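Local atomic coordinates of Tv2483 (Treponema vincentii, PDB entry 6DET), a protein that binds L-arginine with high selectivity and probably serves as the solute-binding lipoprotein of an ABC amino-acid transporter. Residues A[123-128]-A[207-212]; A[142-147]-A[186-191]; A[176-181]-A[190-195]. All coordinates share one frame; numbering follows the deposited sequence.

Interaction 1: A[123-128]-A[207-212]; sequences AKIVVT and YSIINE
The phenol ring of Y207 turns an edge to strand 123-128: the carbonyl oxygen of T128 lies in the ring plane, 3.8 Å from Y207 CD1. V127 CG1 comes at the ring obliquely, Y179 of helix 175-184 meets it with its plane at about 55°, and the hydroxyl is held by D183. The ring thus sits where the short antiparallel strand 207-209 joins the long strand 120-129, in one lobe of a family 3 solute-binding protein. T128 and S208 form the hydrogen-bonded pair: T128 N donates to S208 O and S208 N donates back to T128 O, each over 2.8 Å. The same T128 oxygen thus serves the strand bond and borders the ring. Next along, V127 and I209 make the non-hydrogen-bonded pair, with V127 CA only 3.2 Å from S208 O in a CA-H...O contact.

V127 places CG1 anti to its own N (chi1 176°), which brings that methyl to 3.7 Å from Y207 CB, while CG2 turns to I209 CG1. I209 also sends CG2 toward I125 CB, and L201 packs on all four of I125, V127, Y207 and I209. On the face of the sheet opposite V127 and I209, T128 OG1 rests 3.6 Å from S208 CB. V126 and I210 lie side by side and point the same way, V126 CG1 being 4.1 Å from I210 CG1, just where the backbone N of I210 donates to the carbonyl of V126. Beyond I210 a water replaces direct pairing: it accepts from V126 N and donates to I210 O and, at 2.6 Å, to E212 O.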
# COMPACT_ATOMS: atom_id res chain seq x y z
N ALA A 123 2.20 -8.81 -3.51
CA ALA A 123 2.92 -9.84 -2.81
C ALA A 123 4.06 -9.15 -2.08
O ALA A 123 4.63 -8.19 -2.59
CB ALA A 123 3.48 -10.88 -3.76
N LYS A 124 4.36 -9.63 -0.88
CA LYS A 124 5.57 -9.22 -0.18
C LYS A 124 6.70 -10.10 -0.68
O LYS A 124 6.57 -11.32 -0.73
CB LYS A 124 5.39 -9.36 1.31
CG LYS A 124 4.63 -8.13 1.89
CD LYS A 124 4.35 -8.25 3.36
CE LYS A 124 3.64 -7.00 3.88
NZ LYS A 124 2.68 -6.40 2.91
N ILE A 125 7.83 -9.47 -1.00
CA ILE A 125 9.00 -10.14 -1.53
C ILE A 125 10.21 -9.73 -0.69
O ILE A 125 10.21 -8.68 -0.04
CB ILE A 125 9.21 -9.79 -3.01
CG1 ILE A 125 9.34 -8.28 -3.20
CG2 ILE A 125 8.03 -10.30 -3.83
CD1 ILE A 125 9.71 -7.84 -4.57
N VAL A 126 11.24 -10.56 -0.73
CA VAL A 126 12.47 -10.34 0.02
C VAL A 126 13.58 -9.97 -0.96
O VAL A 126 13.81 -10.69 -1.94
CB VAL A 126 12.86 -11.56 0.86
CG1 VAL A 126 14.19 -11.29 1.57
CG2 VAL A 126 11.76 -11.85 1.87
N VAL A 127 14.26 -8.87 -0.67
CA VAL A 127 15.29 -8.32 -1.54
C VAL A 127 16.62 -8.37 -0.80
O VAL A 127 16.68 -8.06 0.40
CB VAL A 127 14.96 -6.89 -2.00
CG1 VAL A 127 16.09 -6.29 -2.84
CG2 VAL A 127 13.63 -6.87 -2.80
N THR A 128 17.67 -8.80 -1.51
CA THR A 128 19.02 -8.85 -0.97
C THR A 128 19.95 -8.13 -1.94
O THR A 128 19.53 -7.69 -3.01
CB THR A 128 19.51 -10.30 -0.76
OG1 THR A 128 19.55 -10.99 -2.02
CG2 THR A 128 18.59 -11.04 0.17
N TYR A 207 20.39 -5.53 -6.93
CA TYR A 207 19.56 -6.17 -5.93
C TYR A 207 19.02 -7.48 -6.48
O TYR A 207 18.79 -7.63 -7.68
CB TYR A 207 18.39 -5.25 -5.52
CG TYR A 207 18.85 -3.97 -4.85
CD1 TYR A 207 19.69 -4.00 -3.75
CD2 TYR A 207 18.45 -2.73 -5.34
CE1 TYR A 207 20.11 -2.82 -3.13
CE2 TYR A 207 18.87 -1.55 -4.72
CZ TYR A 207 19.71 -1.61 -3.63
OH TYR A 207 20.14 -0.46 -3.01
N SER A 208 18.83 -8.44 -5.58
CA SER A 208 18.33 -9.76 -5.93
C SER A 208 17.03 -10.00 -5.19
O SER A 208 16.89 -9.64 -4.02
CB SER A 208 19.36 -10.85 -5.60
OG SER A 208 18.77 -12.13 -5.60
N ILE A 209 16.07 -10.58 -5.88
CA ILE A 209 14.81 -10.97 -5.27
C ILE A 209 14.81 -12.47 -5.03
O ILE A 209 15.06 -13.26 -5.95
CB ILE A 209 13.60 -10.56 -6.14
CG1 ILE A 209 13.56 -9.06 -6.36
CG2 ILE A 209 12.31 -11.00 -5.48
CD1 ILE A 209 12.61 -8.66 -7.49
N ILE A 210 14.53 -12.87 -3.79
CA ILE A 210 14.34 -14.29 -3.51
C ILE A 210 13.10 -14.78 -4.25
O ILE A 210 12.02 -14.20 -4.14
CB ILE A 210 14.21 -14.52 -2.00
CG1 ILE A 210 15.46 -14.00 -1.26
CG2 ILE A 210 13.99 -15.99 -1.71
CD1 ILE A 210 16.75 -14.58 -1.74
N ASN A 211 13.25 -15.90 -4.96
CA ASN A 211 12.19 -16.40 -5.83
C ASN A 211 10.87 -16.53 -5.09
O ASN A 211 9.82 -16.07 -5.57
CB ASN A 211 12.62 -17.75 -6.41
CG ASN A 211 11.83 -18.12 -7.65
OD1 ASN A 211 12.15 -17.70 -8.75
ND2 ASN A 211 10.79 -18.93 -7.47
N GLU A 212 10.88 -17.14 -3.90
CA GLU A 212 9.64 -17.38 -3.17
C GLU A 212 9.19 -16.09 -2.48
O GLU A 212 9.93 -15.51 -1.69
CB GLU A 212 9.84 -18.50 -2.15
CG GLU A 212 8.57 -18.99 -1.51
CD GLU A 212 8.75 -20.30 -0.79
OE1 GLU A 212 9.88 -20.58 -0.35
OE2 GLU A 212 7.76 -21.06 -0.67
O HOH W 1 10.68 -13.03 -2.15

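Interaction 2: A[142-147]-A[186-191]; sequences NRTIAV and TCDAIV
V147 and V191 stand side by side, V147 CG1 3.8 Å from V191 CG2, and mark the tightly packed end of this parallel strand pair. I145 sends CG2 to the same V191 methyl, and its CG1 faces A189 CB. A146 CB touches both C187 SG, at 3.9 Å, and I190 CG2, which lie toward the same side of it. The backbone closes the same region: A146 N donates to A189 O, and V191 N donates to A146 O.

The other end is looser and closer to solvent. There a side chain does what a strand backbone would otherwise do. D188 OD2 offers its anti lone pair, away from OD1, to T144 N, a nearly straight bond of 3.0 Å. D188 N answers with 2.8 Å to T144 O, an oxygen that A189 N also reaches, weakly. The R143 side chain crosses that of D188 at about a right angle and touches its carboxylate with carbon, R143 CB lying 3.5 Å from D188 OD2. The arginine bends at chi2 (-74°) and NE bonds to Q139 O, while R143 NH1 stays 4.4 Å from D188 OD1, an oxygen well out of the guanidinium plane, so the charged groups attract without an N-H pointing at it.

Strand 143-148 lies between 167-172 and 189-193, all parallel, as in the beta-alpha-beta architecture of a solute-binding protein lobe.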
# COMPACT_ATOMS: atom_id res chain seq x y z
N ASN A 142 19.01 -16.80 10.66
CA ASN A 142 20.05 -16.15 11.47
C ASN A 142 20.58 -14.91 10.75
O ASN A 142 21.78 -14.65 10.71
CB ASN A 142 21.20 -17.11 11.80
CG ASN A 142 20.72 -18.39 12.45
OD1 ASN A 142 20.86 -19.48 11.89
ND2 ASN A 142 20.16 -18.27 13.65
N ARG A 143 19.67 -14.16 10.14
CA ARG A 143 19.99 -12.90 9.49
C ARG A 143 19.17 -11.80 10.13
O ARG A 143 18.25 -12.05 10.91
CB ARG A 143 19.69 -12.95 7.99
CG ARG A 143 20.35 -14.08 7.23
CD ARG A 143 21.82 -13.87 7.01
NE ARG A 143 22.34 -14.90 6.13
CZ ARG A 143 23.63 -15.08 5.86
NH1 ARG A 143 24.55 -14.30 6.40
NH2 ARG A 143 24.00 -16.06 5.03
N THR A 144 19.50 -10.57 9.77
CA THR A 144 18.70 -9.41 10.12
C THR A 144 17.96 -8.92 8.89
O THR A 144 18.57 -8.70 7.84
CB THR A 144 19.59 -8.31 10.68
OG1 THR A 144 20.19 -8.79 11.88
CG2 THR A 144 18.81 -7.03 10.98
N ILE A 145 16.65 -8.71 9.03
CA ILE A 145 15.81 -8.33 7.91
C ILE A 145 15.05 -7.07 8.29
O ILE A 145 14.44 -7.02 9.37
CB ILE A 145 14.84 -9.44 7.50
CG1 ILE A 145 15.62 -10.73 7.24
CG2 ILE A 145 14.00 -8.98 6.29
CD1 ILE A 145 14.75 -11.91 6.87
N ALA A 146 15.08 -6.07 7.42
CA ALA A 146 14.44 -4.79 7.69
C ALA A 146 13.07 -4.77 7.04
O ALA A 146 12.88 -5.29 5.93
CB ALA A 146 15.27 -3.61 7.19
N VAL A 147 12.12 -4.18 7.75
CA VAL A 147 10.76 -4.03 7.25
C VAL A 147 10.32 -2.61 7.56
O VAL A 147 10.79 -1.98 8.51
CB VAL A 147 9.79 -5.05 7.87
CG1 VAL A 147 10.32 -6.47 7.68
CG2 VAL A 147 9.52 -4.76 9.36
N THR A 186 23.59 -2.96 7.60
CA THR A 186 22.79 -2.93 8.82
C THR A 186 21.79 -4.08 8.84
O THR A 186 21.36 -4.53 9.91
CB THR A 186 22.07 -1.58 8.89
OG1 THR A 186 23.06 -0.55 9.04
CG2 THR A 186 21.07 -1.52 10.04
N CYS A 187 21.40 -4.56 7.67
CA CYS A 187 20.58 -5.75 7.54
C CYS A 187 21.09 -6.55 6.35
O CYS A 187 21.83 -6.03 5.51
CB CYS A 187 19.11 -5.41 7.37
SG CYS A 187 18.79 -4.57 5.82
N ASP A 188 20.68 -7.81 6.28
CA ASP A 188 21.04 -8.71 5.19
C ASP A 188 19.97 -8.80 4.11
O ASP A 188 20.27 -9.25 3.00
CB ASP A 188 21.28 -10.12 5.74
CG ASP A 188 22.30 -10.13 6.85
OD1 ASP A 188 23.49 -10.03 6.52
OD2 ASP A 188 21.90 -10.27 8.03
N ALA A 189 18.75 -8.42 4.44
CA ALA A 189 17.65 -8.45 3.49
C ALA A 189 16.59 -7.47 3.96
O ALA A 189 16.61 -7.04 5.12
CB ALA A 189 17.05 -9.84 3.39
N ILE A 190 15.66 -7.16 3.06
CA ILE A 190 14.51 -6.31 3.35
C ILE A 190 13.25 -6.93 2.74
O ILE A 190 13.30 -7.68 1.77
CB ILE A 190 14.68 -4.88 2.81
CG1 ILE A 190 14.60 -4.85 1.27
CG2 ILE A 190 15.98 -4.27 3.34
CD1 ILE A 190 14.76 -3.48 0.66
N VAL A 191 12.12 -6.56 3.32
CA VAL A 191 10.79 -6.87 2.78
C VAL A 191 10.24 -5.63 2.11
O VAL A 191 10.26 -4.53 2.69
CB VAL A 191 9.82 -7.35 3.88
CG1 VAL A 191 8.42 -7.60 3.28
CG2 VAL A 191 10.32 -8.57 4.53

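Interaction 3: A[176-181]-A[190-195]; sequences DQLYEA and IVVDLI. With ARG (arginine), chain B.
The terminal methyl of I190 sits almost exactly over the centre of the Y179 ring, a CH-pi contact in which I190 CD1 is 3.8 Å from the ring centroid and 9° off its normal. Such a central fit illustrates how a helix and a strand can be joined without one hydrogen bond between them. The two side chains cross at about a right angle. I190 reaches the ring because CG1 lies between its own N and carbonyl carbon (chi1 71°) and the chain is fully extended from there to CD1.

The other branch is used as well: I190 CG2 comes to 3.4 Å from the carbonyl oxygen of L178, while L178 CB packs on both I190 methyls. Further along the strand, L178 CD1 lies 3.6 Å from V191 O and slides past V192, pointing the opposite way, with V192 CG1 at 4.1 Å. That same V192 methyl meets Y179 OH at 4.0 Å, so V192 fills the angle between leucine and tyrosine.

Past the apolar contact the strand delivers D193 to the ligand pocket. D193 OD2 accepts a hydrogen bond of 2.8 Å from the amino N of the bound arginine and is also hydrogen-bonded to Y219, and D193 OD1 forms a salt bridge with K124. The carboxylate is therefore gripped at both oxygens, and the nearby lysine probably favours the ionised form of D193. E148 and S104 are among the other residues that hydrogen-bond the ligand.

Helix 176-181 passes strand 190-193 at 9.0 Å between axes, running roughly the opposite way at 146°. L178 and A181 also touch M172 of strand 167-172, V192 packs on I125 and V127 of strand 120-129, and V191, pointing away from the helix, packs on I214.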
# COMPACT_ATOMS: atom_id res chain seq x y z
N ASP A 176 13.00 4.18 1.69
CA ASP A 176 14.40 4.49 1.38
C ASP A 176 15.33 3.98 2.47
O ASP A 176 16.45 3.55 2.18
CB ASP A 176 14.58 5.99 1.19
CG ASP A 176 14.28 6.45 -0.24
OD1 ASP A 176 14.14 5.60 -1.14
OD2 ASP A 176 14.20 7.68 -0.46
N GLN A 177 14.88 4.00 3.73
CA GLN A 177 15.73 3.52 4.82
C GLN A 177 16.02 2.03 4.69
O GLN A 177 17.12 1.57 5.05
CB GLN A 177 15.06 3.82 6.17
CG GLN A 177 15.32 5.26 6.61
CD GLN A 177 14.47 5.68 7.77
OE1 GLN A 177 13.83 4.86 8.42
NE2 GLN A 177 14.46 6.98 8.05
N LEU A 178 15.04 1.25 4.21
CA LEU A 178 15.30 -0.17 3.97
C LEU A 178 16.49 -0.35 3.03
O LEU A 178 17.40 -1.14 3.31
CB LEU A 178 14.06 -0.85 3.38
CG LEU A 178 12.73 -0.64 4.11
CD1 LEU A 178 11.64 -1.32 3.32
CD2 LEU A 178 12.79 -1.17 5.54
N TYR A 179 16.48 0.35 1.90
CA TYR A 179 17.56 0.15 0.93
C TYR A 179 18.88 0.68 1.47
O TYR A 179 19.94 0.13 1.15
CB TYR A 179 17.20 0.81 -0.40
CG TYR A 179 16.20 -0.00 -1.18
CD1 TYR A 179 16.61 -1.07 -1.96
CD2 TYR A 179 14.83 0.31 -1.14
CE1 TYR A 179 15.72 -1.82 -2.66
CE2 TYR A 179 13.91 -0.46 -1.85
CZ TYR A 179 14.37 -1.52 -2.61
OH TYR A 179 13.52 -2.32 -3.33
N GLU A 180 18.83 1.73 2.29
CA GLU A 180 20.05 2.25 2.90
C GLU A 180 20.67 1.22 3.84
O GLU A 180 21.89 1.06 3.87
CB GLU A 180 19.76 3.53 3.66
CG GLU A 180 19.44 4.72 2.79
CD GLU A 180 18.83 5.87 3.58
OE1 GLU A 180 18.88 5.83 4.83
OE2 GLU A 180 18.30 6.80 2.94
N ALA A 181 19.84 0.55 4.64
CA ALA A 181 20.36 -0.49 5.52
C ALA A 181 20.89 -1.66 4.72
O ALA A 181 21.90 -2.27 5.08
CB ALA A 181 19.27 -0.94 6.49
N ILE A 190 15.66 -7.16 3.06
CA ILE A 190 14.51 -6.31 3.35
C ILE A 190 13.25 -6.93 2.74
O ILE A 190 13.30 -7.68 1.77
CB ILE A 190 14.68 -4.88 2.81
CG1 ILE A 190 14.60 -4.85 1.27
CG2 ILE A 190 15.98 -4.27 3.34
CD1 ILE A 190 14.76 -3.48 0.66
N VAL A 191 12.12 -6.56 3.32
CA VAL A 191 10.79 -6.87 2.78
C VAL A 191 10.24 -5.63 2.11
O VAL A 191 10.26 -4.53 2.69
CB VAL A 191 9.82 -7.35 3.88
CG1 VAL A 191 8.42 -7.60 3.28
CG2 VAL A 191 10.32 -8.57 4.53
N VAL A 192 9.75 -5.78 0.88
CA VAL A 192 9.08 -4.70 0.17
C VAL A 192 7.85 -5.29 -0.50
O VAL A 192 7.70 -6.51 -0.60
CB VAL A 192 10.00 -4.03 -0.88
CG1 VAL A 192 11.19 -3.36 -0.19
CG2 VAL A 192 10.52 -5.04 -1.90
N ASP A 193 6.93 -4.41 -0.91
CA ASP A 193 5.77 -4.84 -1.68
C ASP A 193 6.15 -4.85 -3.15
O ASP A 193 6.76 -3.90 -3.66
CB ASP A 193 4.54 -3.93 -1.49
CG ASP A 193 3.91 -4.02 -0.11
OD1 ASP A 193 4.27 -4.89 0.71
OD2 ASP A 193 2.98 -3.20 0.15
N LEU A 194 5.78 -5.93 -3.83
CA LEU A 194 6.00 -6.02 -5.27
C LEU A 194 5.48 -4.79 -6.00
O LEU A 194 6.19 -4.23 -6.85
CB LEU A 194 5.33 -7.29 -5.81
CG LEU A 194 5.48 -7.52 -7.31
CD1 LEU A 194 6.93 -7.73 -7.67
CD2 LEU A 194 4.64 -8.74 -7.70
N ILE A 195 4.26 -4.34 -5.69
CA ILE A 195 3.58 -3.34 -6.52
C ILE A 195 4.40 -2.05 -6.60
O ILE A 195 4.56 -1.47 -7.69
CB ILE A 195 2.16 -3.06 -5.98
CG1 ILE A 195 1.22 -4.20 -6.41
CG2 ILE A 195 1.64 -1.72 -6.46
CD1 ILE A 195 0.82 -4.17 -7.91
N ARG B . 1.16 -2.56 2.20
CA ARG B . 1.73 -1.79 3.34
C ARG B . 0.70 -1.72 4.47
O ARG B . -0.50 -1.91 4.19
CB ARG B . 2.11 -0.38 2.91
CG ARG B . 3.26 -0.31 1.91
CD ARG B . 3.58 1.10 1.42
NE ARG B . 4.06 1.92 2.52
CZ ARG B . 3.37 2.90 3.09
NH1 ARG B . 3.92 3.54 4.12
NH2 ARG B . 2.14 3.22 2.67
OXT ARG B . 1.07 -1.45 5.62

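The three contacts lie in one lobe and gather round strand 189-193, with centres 10 to 12 Å apart. Interactions 2 and 3 share I190 and V191: interaction 2 sets this strand beside 143-148 in the sheet, and interaction 3 lays helix 175-184 against it. Interaction 1 belongs to the neighbouring strand, 120-129, and adds 207-209 to it; V127 N lies 2.9 Å from I190 O, a probable hydrogen bond. Along the chain, 123-128 comes first and 207-212 last, with the segments of the other two contacts between them. Strand 189-193, held by these contacts, carries D193 at its end into the arginine pocket.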